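Local coordinates for vacuolar protein sorting 29 (Cryptosporidium parvum, PDB 2A22) that probably serves in protein transport as the Vps29 subunit of a retromer-type sorting complex, on a calcineurin-like phosphoesterase fold, at residues K193-V198 / V208-F213; G63-Q68 / V81-G86; E42-F47 / A180-M185. All blocks are in the same frame, centred on the assembly; numbering follows the deposited sequence.

Contact 1 (K193-V198 / V208-F213)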
loop_
_atom_site.group_PDB
_atom_site.type_symbol
_atom_site.label_atom_id
_atom_site.label_comp_id
_atom_site.label_asym_id
_atom_site.label_seq_id
_atom_site.Cartn_x
_atom_site.Cartn_y
_atom_site.Cartn_z
ATOM N N LYS A 193 -1.273 16.227 -11.138
ATOM C CA LYS A 193 -0.886 16.499 -9.749
ATOM C C LYS A 193 -1.098 15.313 -8.827
ATOM O O LYS A 193 -2.160 14.692 -8.808
ATOM C CB LYS A 193 -1.649 17.690 -9.153
ATOM C CG LYS A 193 -1.985 18.851 -10.127
ATOM C CD LYS A 193 -0.718 19.550 -10.574
ATOM C CE LYS A 193 -1.041 20.688 -11.553
ATOM N NZ LYS A 193 0.236 21.398 -11.852
ATOM N N VAL A 194 -0.065 15.042 -8.038
ATOM C CA VAL A 194 -0.097 14.071 -6.969
ATOM C C VAL A 194 0.047 14.840 -5.660
ATOM O O VAL A 194 1.024 15.562 -5.482
ATOM C CB VAL A 194 1.097 13.148 -7.083
ATOM C CG1 VAL A 194 1.023 12.056 -5.993
ATOM C CG2 VAL A 194 1.169 12.580 -8.520
ATOM N N VAL A 195 -0.932 14.692 -4.775
ATOM C CA VAL A 195 -0.803 15.148 -3.412
ATOM C C VAL A 195 -0.895 13.922 -2.514
ATOM O O VAL A 195 -1.940 13.237 -2.453
ATOM C CB VAL A 195 -1.900 16.162 -2.987
ATOM C CG1 VAL A 195 -1.633 16.623 -1.527
ATOM C CG2 VAL A 195 -1.930 17.369 -3.935
ATOM N N LEU A 196 0.202 13.650 -1.821
ATOM C CA LEU A 196 0.327 12.444 -1.037
ATOM C C LEU A 196 0.227 12.766 0.447
ATOM O O LEU A 196 1.052 13.514 0.963
ATOM C CB LEU A 196 1.694 11.815 -1.272
ATOM C CG LEU A 196 1.913 10.479 -0.554
ATOM C CD1 LEU A 196 0.999 9.374 -1.155
ATOM C CD2 LEU A 196 3.371 10.068 -0.664
ATOM N N TYR A 197 -0.743 12.155 1.128
ATOM C CA TYR A 197 -0.825 12.218 2.587
ATOM C C TYR A 197 -0.348 10.933 3.257
ATOM O O TYR A 197 -0.856 9.849 2.993
ATOM C CB TYR A 197 -2.252 12.524 2.986
ATOM C CG TYR A 197 -2.721 13.847 2.431
ATOM C CD1 TYR A 197 -2.315 15.057 3.024
ATOM C CD2 TYR A 197 -3.559 13.902 1.306
ATOM C CE1 TYR A 197 -2.741 16.310 2.506
ATOM C CE2 TYR A 197 -4.003 15.142 0.797
ATOM C CZ TYR A 197 -3.588 16.342 1.403
ATOM O OH TYR A 197 -4.009 17.577 0.901
ATOM N N VAL A 198 0.655 11.072 4.115
ATOM C CA VAL A 198 1.254 9.958 4.794
ATOM C C VAL A 198 0.818 9.968 6.261
ATOM O O VAL A 198 1.124 10.914 7.003
ATOM C CB VAL A 198 2.797 10.049 4.686
ATOM C CG1 VAL A 198 3.481 8.941 5.508
ATOM C CG2 VAL A 198 3.232 9.981 3.204
ATOM N N VAL A 208 -0.107 13.492 10.088
ATOM C CA VAL A 208 -0.057 13.510 8.606
ATOM C C VAL A 208 1.144 14.276 8.124
ATOM O O VAL A 208 1.443 15.351 8.622
ATOM C CB VAL A 208 -1.241 14.219 7.936
ATOM C CG1 VAL A 208 -1.450 13.681 6.513
ATOM C CG2 VAL A 208 -2.456 14.012 8.721
ATOM N N ALA A 209 1.830 13.723 7.137
ATOM C CA ALA A 209 2.836 14.458 6.413
ATOM C C ALA A 209 2.381 14.472 4.944
ATOM O O ALA A 209 2.003 13.427 4.394
ATOM C CB ALA A 209 4.163 13.786 6.555
ATOM N N MET A 210 2.392 15.647 4.326
ATOM C CA MET A 210 1.971 15.814 2.936
ATOM C C MET A 210 3.210 16.018 2.083
ATOM O O MET A 210 4.106 16.771 2.482
ATOM C CB MET A 210 1.061 17.050 2.823
ATOM C CG MET A 210 0.533 17.313 1.400
ATOM S SD MET A 210 1.657 18.197 0.277
ATOM C CE MET A 210 1.998 19.689 1.251
ATOM N N SER A 211 3.262 15.341 0.934
ATOM C CA SER A 211 4.231 15.605 -0.119
ATOM C C SER A 211 3.485 15.726 -1.430
ATOM O O SER A 211 2.537 14.993 -1.707
ATOM C CB SER A 211 5.232 14.456 -0.268
ATOM O OG SER A 211 6.087 14.403 0.838
ATOM N N GLU A 212 3.963 16.617 -2.263
ATOM C CA GLU A 212 3.255 16.993 -3.462
ATOM C C GLU A 212 4.246 16.878 -4.627
ATOM O O GLU A 212 5.432 17.219 -4.496
ATOM C CB GLU A 212 2.784 18.434 -3.295
ATOM C CG GLU A 212 1.542 18.766 -4.038
ATOM C CD GLU A 212 1.405 20.252 -4.300
ATOM O OE1 GLU A 212 1.442 21.050 -3.332
ATOM O OE2 GLU A 212 1.275 20.601 -5.494
ATOM N N PHE A 213 3.753 16.358 -5.747
ATOM C CA PHE A 213 4.546 16.058 -6.925
ATOM C C PHE A 213 3.690 16.404 -8.122
ATOM O O PHE A 213 2.468 16.264 -8.063
ATOM C CB PHE A 213 4.883 14.559 -6.980
ATOM C CG PHE A 213 5.688 14.082 -5.809
ATOM C CD1 PHE A 213 7.079 14.135 -5.842
ATOM C CD2 PHE A 213 5.054 13.612 -4.651
ATOM C CE1 PHE A 213 7.833 13.716 -4.753
ATOM C CE2 PHE A 213 5.798 13.192 -3.548
ATOM C CZ PHE A 213 7.189 13.232 -3.598
#
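Leu196 N donates to Ser211 O at 2.7 Å, and Ser211 N returns a bond to Leu196 O. The same two-bond exchange joins Val194 to Phe213 and Val198 to Ala209, giving six backbone bonds in the regular antiparallel pattern of a beta hairpin. At the non-hydrogen-bonded positions between them, CA-H groups also lean on carbonyls, as where Met210 CA sits 3.2 Å from Leu196 O.

On the face carrying Val195, Tyr197, Met210 and Glu212, Met210 lies between Tyr197 and Val195. Its CG stands anti to the backbone N (chi1 -179°), which lays it 3.6 Å from Tyr197 CE1 and 3.7 Å from Val195 CG1, bridging ring and branch. Val208 CG1 meets Tyr197 at CB and CD1, while Val195 CG2 rests on Glu212 CG at 3.7 Å. On the other face, Leu196, Val198 and Phe213 all lie on Val155 of the second sheet.

The chemistry is therefore divided: main-chain bonds set the register of the outermost strand, Leu196, Val198 and Phe213 supply the apolar part that meets the second sheet on a face shared with Ser211 and Ala209, and the opposite face is mixed and largely toward the outside.

Contact 2 (G63-Q68 / V81-G86)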
loop_
_atom_site.group_PDB
_atom_site.type_symbol
_atom_site.label_atom_id
_atom_site.label_comp_id
_atom_site.label_asym_id
_atom_site.label_seq_id
_atom_site.Cartn_x
_atom_site.Cartn_y
_atom_site.Cartn_z
ATOM N N GLY A 63 0.075 -6.406 0.384
ATOM C CA GLY A 63 0.090 -7.787 0.826
ATOM C C GLY A 63 0.307 -7.943 2.321
ATOM O O GLY A 63 0.264 -6.960 3.084
ATOM N N ASN A 64 0.540 -9.185 2.741
ATOM C CA ASN A 64 0.528 -9.525 4.169
ATOM C C ASN A 64 -0.678 -8.980 4.940
ATOM O O ASN A 64 -0.549 -8.461 6.063
ATOM C CB ASN A 64 1.863 -9.185 4.835
ATOM C CG ASN A 64 2.918 -10.214 4.529
ATOM O OD1 ASN A 64 2.613 -11.270 3.970
ATOM N ND2 ASN A 64 4.164 -9.920 4.876
ATOM N N VAL A 65 -1.840 -9.064 4.294
ATOM C CA VAL A 65 -3.130 -8.884 4.968
ATOM C C VAL A 65 -3.338 -10.026 5.978
ATOM O O VAL A 65 -3.755 -9.777 7.107
ATOM C CB VAL A 65 -4.282 -8.872 3.949
ATOM C CG1 VAL A 65 -5.622 -8.763 4.655
ATOM C CG2 VAL A 65 -4.087 -7.724 2.938
ATOM N N CYS A 66 -3.038 -11.264 5.533
ATOM C CA CYS A 66 -2.988 -12.494 6.360
ATOM C C CYS A 66 -4.321 -13.015 6.896
ATOM O O CYS A 66 -4.452 -14.204 7.183
ATOM C CB CYS A 66 -1.982 -12.347 7.514
ATOM S SG CYS A 66 -0.284 -12.001 6.994
ATOM N N SER A 67 -5.297 -12.128 7.036
ATOM C CA SER A 67 -6.606 -12.468 7.587
ATOM C C SER A 67 -7.688 -12.310 6.527
ATOM O O SER A 67 -7.873 -11.205 5.957
ATOM C CB SER A 67 -6.930 -11.544 8.772
ATOM O OG SER A 67 -8.313 -11.558 9.058
ATOM N N GLN A 68 -8.432 -13.385 6.288
ATOM C CA GLN A 68 -9.477 -13.350 5.270
ATOM C C GLN A 68 -10.535 -12.319 5.609
ATOM O O GLN A 68 -11.060 -11.664 4.709
ATOM C CB GLN A 68 -10.134 -14.710 5.051
ATOM C CG GLN A 68 -11.108 -14.732 3.800
ATOM C CD GLN A 68 -10.379 -14.432 2.483
ATOM O OE1 GLN A 68 -9.148 -14.501 2.426
ATOM N NE2 GLN A 68 -11.139 -14.126 1.412
ATOM N N VAL A 81 -10.190 -2.602 -5.781
ATOM C CA VAL A 81 -9.320 -3.034 -4.691
ATOM C C VAL A 81 -8.330 -4.094 -5.195
ATOM O O VAL A 81 -8.732 -5.199 -5.571
ATOM C CB VAL A 81 -10.128 -3.572 -3.499
ATOM C CG1 VAL A 81 -9.193 -4.116 -2.428
ATOM C CG2 VAL A 81 -11.024 -2.451 -2.912
ATOM N N TYR A 82 -7.048 -3.730 -5.217
ATOM C CA TYR A 82 -5.981 -4.611 -5.665
ATOM C C TYR A 82 -5.146 -5.054 -4.479
ATOM O O TYR A 82 -4.637 -4.213 -3.709
ATOM C CB TYR A 82 -5.088 -3.876 -6.692
ATOM C CG TYR A 82 -5.884 -3.449 -7.915
ATOM C CD1 TYR A 82 -5.952 -4.278 -9.016
ATOM C CD2 TYR A 82 -6.612 -2.240 -7.945
ATOM C CE1 TYR A 82 -6.695 -3.946 -10.132
ATOM C CE2 TYR A 82 -7.377 -1.880 -9.078
ATOM C CZ TYR A 82 -7.400 -2.757 -10.168
ATOM O OH TYR A 82 -8.119 -2.497 -11.323
ATOM N N ILE A 83 -4.982 -6.368 -4.345
ATOM C CA ILE A 83 -4.197 -6.967 -3.275
ATOM C C ILE A 83 -3.206 -7.910 -3.883
ATOM O O ILE A 83 -3.556 -8.786 -4.705
ATOM C CB ILE A 83 -5.095 -7.736 -2.279
ATOM C CG1 ILE A 83 -6.112 -6.769 -1.627
ATOM C CG2 ILE A 83 -4.246 -8.482 -1.233
ATOM C CD1 ILE A 83 -7.298 -7.452 -0.855
ATOM N N VAL A 84 -1.944 -7.733 -3.514
ATOM C CA VAL A 84 -0.928 -8.660 -3.974
ATOM C C VAL A 84 -0.531 -9.608 -2.834
ATOM O O VAL A 84 -0.728 -9.308 -1.656
ATOM C CB VAL A 84 0.295 -7.941 -4.588
ATOM C CG1 VAL A 84 -0.139 -7.213 -5.862
ATOM C CG2 VAL A 84 0.969 -6.988 -3.558
ATOM N N SER A 85 0.004 -10.755 -3.209
ATOM C CA SER A 85 0.488 -11.751 -2.262
ATOM C C SER A 85 1.781 -11.336 -1.537
ATOM O O SER A 85 2.771 -10.952 -2.173
ATOM C CB SER A 85 0.742 -13.061 -3.021
ATOM O OG SER A 85 0.846 -14.107 -2.082
ATOM N N GLY A 86 1.778 -11.424 -0.215
ATOM C CA GLY A 86 2.999 -11.254 0.569
ATOM C C GLY A 86 3.577 -12.569 1.056
ATOM O O GLY A 86 3.021 -13.615 0.794
HETATM O O HOH W 1 -2.485 -10.120 1.131
#
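Gly63 CA lies 3.0 Å from Val84 O, and its chain runs close beside Gly86. Gly63, at a positive phi of 99°, and Gly86 let the two backbones come this close. In Asn64, CG lies beside the backbone N and anti to the carbonyl carbon (chi1 -78°), which carries OD1 to 3.3 Å from Gly86 C, directly against the main chain. Further along, Val65 CG2 meets Ile83 CG2 at 4.2 Å, a loose apolar touch. A water spans the gap between Val65 N and Val84 O, though both of its bonds are weak.

The next shell fixes the amide. Asn64 OD1 accepts from Leu88 N and ND2 donates to Asp87 OD1, which together set the direction of the flat group. Asp89 ties the two loops together, its OD2 taking both Asn64 N and Gly86 N and its OD1 taking Cys66 N. Asp87, His120 and His149 are grouped in a way consistent with the metal site of the calcineurin-like phosphoesterases; no metal is modelled with them, and Asn64 touches the group.

The loop after strand 58-61 thus packs on the end of the edge strand 81-83, and helix 68-77 is the helix of the beta-alpha-beta crossover joining these two parallel strands. Val65 turns onto Tyr70, Val71 and Leu74 of that helix, and Val84 lies on Val107 of the second sheet.

Contact 3 (E42-F47 / A180-M185)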
loop_
_atom_site.group_PDB
_atom_site.type_symbol
_atom_site.label_atom_id
_atom_site.label_comp_id
_atom_site.label_asym_id
_atom_site.label_seq_id
_atom_site.Cartn_x
_atom_site.Cartn_y
_atom_site.Cartn_z
ATOM N N GLU A 42 -6.062 -6.074 14.893
ATOM C CA GLU A 42 -6.959 -5.080 14.324
ATOM C C GLU A 42 -6.169 -3.869 13.864
ATOM O O GLU A 42 -4.993 -3.704 14.215
ATOM C CB GLU A 42 -8.017 -4.660 15.375
ATOM C CG GLU A 42 -7.396 -3.983 16.565
ATOM C CD GLU A 42 -8.350 -3.747 17.742
ATOM O OE1 GLU A 42 -9.500 -4.264 17.746
ATOM O OE2 GLU A 42 -7.914 -3.035 18.680
ATOM N N LEU A 43 -6.821 -3.041 13.058
ATOM C CA LEU A 43 -6.307 -1.710 12.702
ATOM C C LEU A 43 -6.544 -0.775 13.884
ATOM O O LEU A 43 -7.521 -0.952 14.623
ATOM C CB LEU A 43 -7.035 -1.175 11.462
ATOM C CG LEU A 43 -6.789 -1.956 10.152
ATOM C CD1 LEU A 43 -7.781 -1.511 9.072
ATOM C CD2 LEU A 43 -5.389 -1.751 9.668
ATOM N N PRO A 44 -5.659 0.223 14.078
ATOM C CA PRO A 44 -5.902 1.205 15.134
ATOM C C PRO A 44 -7.288 1.820 14.962
ATOM O O PRO A 44 -7.726 2.085 13.824
ATOM C CB PRO A 44 -4.827 2.259 14.863
ATOM C CG PRO A 44 -3.742 1.473 14.251
ATOM C CD PRO A 44 -4.411 0.507 13.355
ATOM N N SER A 45 -7.996 2.020 16.068
ATOM C CA SER A 45 -9.332 2.621 15.969
ATOM C C SER A 45 -9.208 4.049 15.438
ATOM O O SER A 45 -10.062 4.512 14.687
ATOM C CB SER A 45 -10.078 2.571 17.311
ATOM O OG SER A 45 -9.445 3.374 18.288
ATOM N N ASN A 46 -8.108 4.704 15.799
ATOM C CA ASN A 46 -7.771 6.068 15.361
ATOM C C ASN A 46 -7.796 6.292 13.844
ATOM O O ASN A 46 -7.834 7.465 13.413
ATOM C CB ASN A 46 -6.345 6.423 15.808
ATOM C CG ASN A 46 -6.045 6.037 17.231
ATOM O OD1 ASN A 46 -5.767 6.901 18.056
ATOM N ND2 ASN A 46 -6.041 4.752 17.519
ATOM N N PHE A 47 -7.688 5.186 13.077
ATOM C CA PHE A 47 -7.586 5.165 11.615
ATOM C C PHE A 47 -8.955 4.898 11.018
ATOM O O PHE A 47 -9.119 4.895 9.789
ATOM C CB PHE A 47 -6.661 4.011 11.138
ATOM C CG PHE A 47 -5.168 4.282 11.282
ATOM C CD1 PHE A 47 -4.677 5.457 11.903
ATOM C CD2 PHE A 47 -4.244 3.328 10.840
ATOM C CE1 PHE A 47 -3.294 5.694 12.024
ATOM C CE2 PHE A 47 -2.858 3.551 10.962
ATOM C CZ PHE A 47 -2.384 4.728 11.557
ATOM N N ALA A 180 8.279 0.076 14.022
ATOM C CA ALA A 180 7.620 0.927 13.034
ATOM C C ALA A 180 6.217 1.218 13.561
ATOM O O ALA A 180 5.552 0.340 14.129
ATOM C CB ALA A 180 7.543 0.240 11.704
ATOM N N PRO A 181 5.770 2.472 13.420
ATOM C CA PRO A 181 4.422 2.787 13.908
ATOM C C PRO A 181 3.391 2.265 12.918
ATOM O O PRO A 181 3.768 1.962 11.781
ATOM C CB PRO A 181 4.424 4.319 13.954
ATOM C CG PRO A 181 5.349 4.721 12.872
ATOM C CD PRO A 181 6.454 3.653 12.853
ATOM N N PRO A 182 2.106 2.129 13.341
ATOM C CA PRO A 182 1.043 1.908 12.327
ATOM C C PRO A 182 1.020 3.085 11.346
ATOM O O PRO A 182 1.176 4.251 11.760
ATOM C CB PRO A 182 -0.260 1.855 13.155
ATOM C CG PRO A 182 0.233 1.517 14.641
ATOM C CD PRO A 182 1.583 2.194 14.729
ATOM N N SER A 183 0.891 2.795 10.060
ATOM C CA SER A 183 0.874 3.855 9.030
ATOM C C SER A 183 0.150 3.391 7.775
ATOM O O SER A 183 -0.069 2.187 7.588
ATOM C CB SER A 183 2.297 4.301 8.658
ATOM O OG SER A 183 3.046 3.205 8.110
ATOM N N PHE A 184 -0.221 4.363 6.934
ATOM C CA PHE A 184 -0.763 4.137 5.604
ATOM C C PHE A 184 -0.635 5.470 4.845
ATOM O O PHE A 184 -0.220 6.492 5.425
ATOM C CB PHE A 184 -2.223 3.633 5.655
ATOM C CG PHE A 184 -3.210 4.663 6.186
ATOM C CD1 PHE A 184 -3.830 5.583 5.322
ATOM C CD2 PHE A 184 -3.518 4.707 7.543
ATOM C CE1 PHE A 184 -4.746 6.527 5.806
ATOM C CE2 PHE A 184 -4.408 5.648 8.047
ATOM C CZ PHE A 184 -5.041 6.559 7.169
ATOM N N MET A 185 -1.004 5.451 3.566
ATOM C CA MET A 185 -0.997 6.651 2.737
ATOM C C MET A 185 -2.318 6.829 2.005
ATOM O O MET A 185 -2.979 5.858 1.617
ATOM C CB MET A 185 0.126 6.587 1.711
ATOM C CG MET A 185 1.501 6.561 2.334
ATOM S SD MET A 185 2.702 6.224 1.074
ATOM C CE MET A 185 4.189 6.380 2.053
#
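Phe184 holds its CG between the backbone N and the carbonyl carbon (chi1 67°), while Phe47 has its CG anti to the carbonyl carbon (chi1 -78°), and the two torsions bring the rings together as a T-shaped pair. The edge of Phe184 is driven into the face of Phe47: CE2 stands over the centre of that ring, 3.6 Å from Phe47 CG, and CD2 comes to 3.6 Å from Phe47 CD2. The planes are turned 80° apart, with centroids at 4.9 Å, so C-H groups of one ring press on the pi cloud of the other.

The opposite face of Phe47 is taken by Pro44 CG, set off toward the rim. The aromatic ring is therefore sandwiched between a proline of its own loop and a phenylalanine of the strand. Pro182 closes the far edge. Its CB lies 3.8 Å from Phe47 CE2, and its carbonyl O is 3.6 Å from Phe47 CZ, near the plane of the ring. The same Pro182 CB also meets Pro44 CG at 3.7 Å, joining the two prolines directly. Within the loop, Phe47 N bonds to Pro44 O, a turn that keeps Pro44 close above the ring.

Leu201 of strand 193-202 adds to this apolar cluster, touching both Pro44 and Phe47, and Tyr199 of the same strand stacks on Phe184. Phe184 also lies against Leu29 and Ile31 of strand 26-31 and against Leu50 and Leu51 of helix 48-52. The 3-10 turn 45-47, leading into helix 48-52, lies over the start of strand 183-190, beside strands 26-31 and 193-202.

From the N terminus, the first segment met is 42-47, whose partner 180-185 comes only after 132 intervening residues. Inside that long loop lies contact 2, which closes the short excursion through helix 68-77; the two are nested, with nearest atoms about 8 Å apart. Contact 1 follows in series, closing the hairpin of strands 193-202 and 205-214. All three reach the same mixed sheet: contact 2 at edge strand 81-83, contact 3 at the interior strand 183-190, and contact 1 at the other edge. Contacts 1 and 3 meet directly, Met185 CB lying 3.6 Å from Tyr197 O, whereas contacts 1 and 2 lie on opposite sides of the chain's centre.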